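Local atomic coordinates of recombination protein uvsY (Enterobacteria phage T4, PDB entry 4ZWS), a protein that promotes assembly of the UvsX recombinase on single-stranded DNA and helps it to displace the bound gp32 protein during phage DNA synthesis. Residues Ala25-Asn28 and Val29-Tyr32; Lys118-Gly121 and Phe122-His126. One frame throughout, in Å; residues are numbered along the deposited sequence.

Contact 1 (Ala25-Asn28 and Val29-Tyr32); sequences AANN and VMLY
A first torsion of -169° sets CG of N27 trans to its own nitrogen, and a bend at the thioether of M30 (chi3 -72°) turns the terminal methyl CE toward N27, where the two side chains meet about one helical turn apart. They cross at roughly a right angle. The methyl CE of M30 lies 3.6 Å from OD1 of N27, while CB of M30 is at the same distance from that oxygen; the contact is van der Waals in kind. One residue further, L31 rises toward the preceding turn with CG 3.5 Å from the carbonyl O of N27. The same oxygen accepts the amide of L31, N to O 2.9 Å, in a fairly straight bond (157° at the hydrogen). Y32 N repeats this pattern on N28 O at 3.0 Å. Earlier in the turn V29 N reaches A26 O at 3.2 Å, but that bond is bent. V29 also lays its CG2 methyl 3.4 Å from A26 O. The amide of the buried N28 faces helix 91-135, where OD1 is bonded to R120 and ND2 to the carbonyl of I117; two polar atoms of opposite sense are thus satisfied, which should fix the rotation of the group. L31 packs on I117 and R120, and the hydroxyl of Y32 is bonded to the carbonyl O of F133 of a second subunit. This is an amphipathic alpha-helical turn, with M30 outward and N28 and L31 inward, presenting its buried face to helix 91-135, which runs antiparallel beside it in this long helical pair.

Contact 2 (Lys118-Gly121 and Phe122-His126); sequences KSRG and FAIKH
F122 meets K118 one turn back along the helix: CD2 of its ring lies 3.2 Å from the carbonyl O of K118, and the ring is oblique to that oxygen. With chi1 at -68°, CG of F122 sits beside its own nitrogen, which tips the ring back over the preceding turn; there the CA of S119 approaches its edge. A123 follows, its amide bonded to S119 O at 2.9 Å in a nearly straight bond (165°), and its methyl packs against A25 of a third subunit. At I124 the amide N reaches R120 O at 3.0 Å, and CG1 is close to the same oxygen. The outer methyl CD1 of I124 covers one face of the R120 guanidinium, off centre, 3.7 Å from NH1. The R120 chain, extended from CG to NE, brings the guanidinium, already bonded to N28, to E24 in a salt bridge and to the carbonyls of V14 and F15. K125 N closes the series on G121 O at 3.1 Å, while its ammonium group pairs with D129. A buried guanidinium with hydrocarbon against one face and several acceptors around its nitrogens is probably held in one orientation, its positive charge at least partly balanced by E24.

In the fold
Contact 1 comes first along the chain, on helix 21-64, and contact 2 follows it on helix 91-135; the two long helices run side by side. The centres of the contacts are about 10 Å apart, on the same side of the chain's centre, and they touch directly. Besides the polar link from N28 to R120, A25 of contact 1 packs against I124 of contact 2. The two turns thus face each other and hold helix 21-64 against helix 91-135 through a polar link flanked by L31 and I124. Both also face neighbouring copies, tying this end of the helical pair to the heptamer.

Contact 1 (Ala25-Asn28 and Val29-Tyr32)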
# COMPACT_ATOMS: atom_id res chain seq x y z
N ALA A 25 -28.92 -5.91 17.50
CA ALA A 25 -27.81 -5.01 17.79
C ALA A 25 -26.94 -5.51 18.92
O ALA A 25 -25.72 -5.48 18.82
CB ALA A 25 -28.34 -3.64 18.12
N ALA A 26 -27.57 -5.98 19.99
CA ALA A 26 -26.84 -6.49 21.16
C ALA A 26 -26.16 -7.81 20.82
O ALA A 26 -25.00 -8.02 21.19
CB ALA A 26 -27.77 -6.65 22.34
N ASN A 27 -26.87 -8.69 20.13
CA ASN A 27 -26.34 -9.99 19.79
C ASN A 27 -25.21 -9.89 18.77
O ASN A 27 -24.38 -10.80 18.66
CB ASN A 27 -27.45 -10.90 19.25
CG ASN A 27 -27.00 -12.35 19.13
OD1 ASN A 27 -26.08 -12.79 19.81
ND2 ASN A 27 -27.65 -13.10 18.24
N ASN A 28 -25.18 -8.79 18.02
CA ASN A 28 -24.15 -8.60 17.01
C ASN A 28 -22.78 -8.55 17.68
O ASN A 28 -21.78 -9.03 17.12
CB ASN A 28 -24.39 -7.33 16.20
CG ASN A 28 -23.52 -7.26 14.96
OD1 ASN A 28 -23.75 -7.97 13.99
ND2 ASN A 28 -22.50 -6.41 15.01
N VAL A 29 -22.74 -7.97 18.87
CA VAL A 29 -21.51 -7.89 19.65
C VAL A 29 -21.04 -9.27 20.06
O VAL A 29 -19.85 -9.58 20.03
CB VAL A 29 -21.72 -7.02 20.91
CG1 VAL A 29 -20.39 -6.66 21.57
CG2 VAL A 29 -22.53 -5.78 20.55
N MET A 30 -21.99 -10.12 20.41
CA MET A 30 -21.70 -11.48 20.80
C MET A 30 -21.17 -12.25 19.60
O MET A 30 -20.22 -13.02 19.72
CB MET A 30 -22.94 -12.14 21.39
CG MET A 30 -23.00 -12.03 22.91
SD MET A 30 -24.48 -12.75 23.64
CE MET A 30 -25.72 -11.56 23.15
N LEU A 31 -21.78 -12.01 18.43
CA LEU A 31 -21.33 -12.67 17.21
C LEU A 31 -19.89 -12.33 16.88
O LEU A 31 -19.11 -13.20 16.52
CB LEU A 31 -22.21 -12.30 16.03
CG LEU A 31 -23.62 -12.87 16.00
CD1 LEU A 31 -24.36 -12.30 14.80
CD2 LEU A 31 -23.54 -14.37 15.90
N TYR A 32 -19.54 -11.05 17.03
CA TYR A 32 -18.19 -10.63 16.73
C TYR A 32 -17.23 -11.36 17.65
O TYR A 32 -16.25 -11.97 17.21
CB TYR A 32 -18.06 -9.13 16.91
CG TYR A 32 -16.80 -8.54 16.32
CD1 TYR A 32 -15.68 -8.35 17.11
CD2 TYR A 32 -16.71 -8.23 14.96
CE1 TYR A 32 -14.52 -7.84 16.60
CE2 TYR A 32 -15.54 -7.69 14.44
CZ TYR A 32 -14.45 -7.51 15.27
OH TYR A 32 -13.27 -6.99 14.80

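Contact 2 (Lys118-Gly121 and Phe122-His126)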
# COMPACT_ATOMS: atom_id res chain seq x y z
N LYS A 118 -19.10 -6.67 11.60
CA LYS A 118 -18.88 -5.27 11.93
C LYS A 118 -19.84 -4.44 11.10
O LYS A 118 -20.53 -3.56 11.62
CB LYS A 118 -17.42 -4.90 11.65
CG LYS A 118 -16.93 -3.60 12.24
CD LYS A 118 -15.47 -3.42 11.83
CE LYS A 118 -14.80 -2.27 12.54
NZ LYS A 118 -13.35 -2.18 12.17
N SER A 119 -19.90 -4.78 9.82
CA SER A 119 -20.80 -4.13 8.88
C SER A 119 -22.27 -4.35 9.26
O SER A 119 -23.10 -3.45 9.14
CB SER A 119 -20.52 -4.67 7.47
OG SER A 119 -21.50 -4.24 6.55
N ARG A 120 -22.56 -5.54 9.75
CA ARG A 120 -23.91 -5.89 10.17
C ARG A 120 -24.41 -4.96 11.29
O ARG A 120 -25.57 -4.56 11.29
CB ARG A 120 -23.95 -7.35 10.64
CG ARG A 120 -25.33 -7.86 11.03
CD ARG A 120 -25.25 -9.32 11.41
NE ARG A 120 -26.55 -9.87 11.76
CZ ARG A 120 -27.05 -9.84 12.99
NH1 ARG A 120 -26.36 -9.29 13.98
NH2 ARG A 120 -28.25 -10.35 13.23
N GLY A 121 -23.53 -4.62 12.22
CA GLY A 121 -23.88 -3.70 13.28
C GLY A 121 -24.34 -2.36 12.73
O GLY A 121 -25.32 -1.78 13.20
N PHE A 122 -23.64 -1.86 11.73
CA PHE A 122 -24.01 -0.60 11.12
C PHE A 122 -25.31 -0.70 10.32
O PHE A 122 -26.12 0.22 10.36
CB PHE A 122 -22.89 -0.05 10.26
CG PHE A 122 -21.70 0.38 11.05
CD1 PHE A 122 -21.69 1.63 11.67
CD2 PHE A 122 -20.58 -0.43 11.16
CE1 PHE A 122 -20.60 2.05 12.41
CE2 PHE A 122 -19.48 -0.02 11.89
CZ PHE A 122 -19.49 1.22 12.52
N ALA A 123 -25.48 -1.79 9.58
CA ALA A 123 -26.72 -2.00 8.85
C ALA A 123 -27.91 -1.92 9.81
O ALA A 123 -28.92 -1.27 9.53
CB ALA A 123 -26.71 -3.33 8.14
N ILE A 124 -27.78 -2.57 10.96
CA ILE A 124 -28.85 -2.57 11.96
C ILE A 124 -29.14 -1.16 12.45
O ILE A 124 -30.30 -0.77 12.55
CB ILE A 124 -28.49 -3.48 13.14
CG1 ILE A 124 -28.37 -4.93 12.66
CG2 ILE A 124 -29.52 -3.35 14.25
CD1 ILE A 124 -27.85 -5.91 13.69
N LYS A 125 -28.09 -0.40 12.75
CA LYS A 125 -28.23 0.99 13.18
C LYS A 125 -28.90 1.84 12.09
O LYS A 125 -29.76 2.65 12.38
CB LYS A 125 -26.87 1.59 13.54
CG LYS A 125 -26.91 3.05 13.98
CD LYS A 125 -27.91 3.21 15.11
CE LYS A 125 -28.14 4.67 15.49
NZ LYS A 125 -29.30 4.80 16.42
N HIS A 126 -28.47 1.64 10.85
CA HIS A 126 -29.01 2.38 9.73
C HIS A 126 -30.51 2.14 9.60
O HIS A 126 -31.29 3.07 9.39
CB HIS A 126 -28.28 1.99 8.44
CG HIS A 126 -26.82 2.34 8.43
ND1 HIS A 126 -25.93 1.80 7.52
CD2 HIS A 126 -26.10 3.18 9.21
CE1 HIS A 126 -24.72 2.28 7.75
NE2 HIS A 126 -24.80 3.12 8.77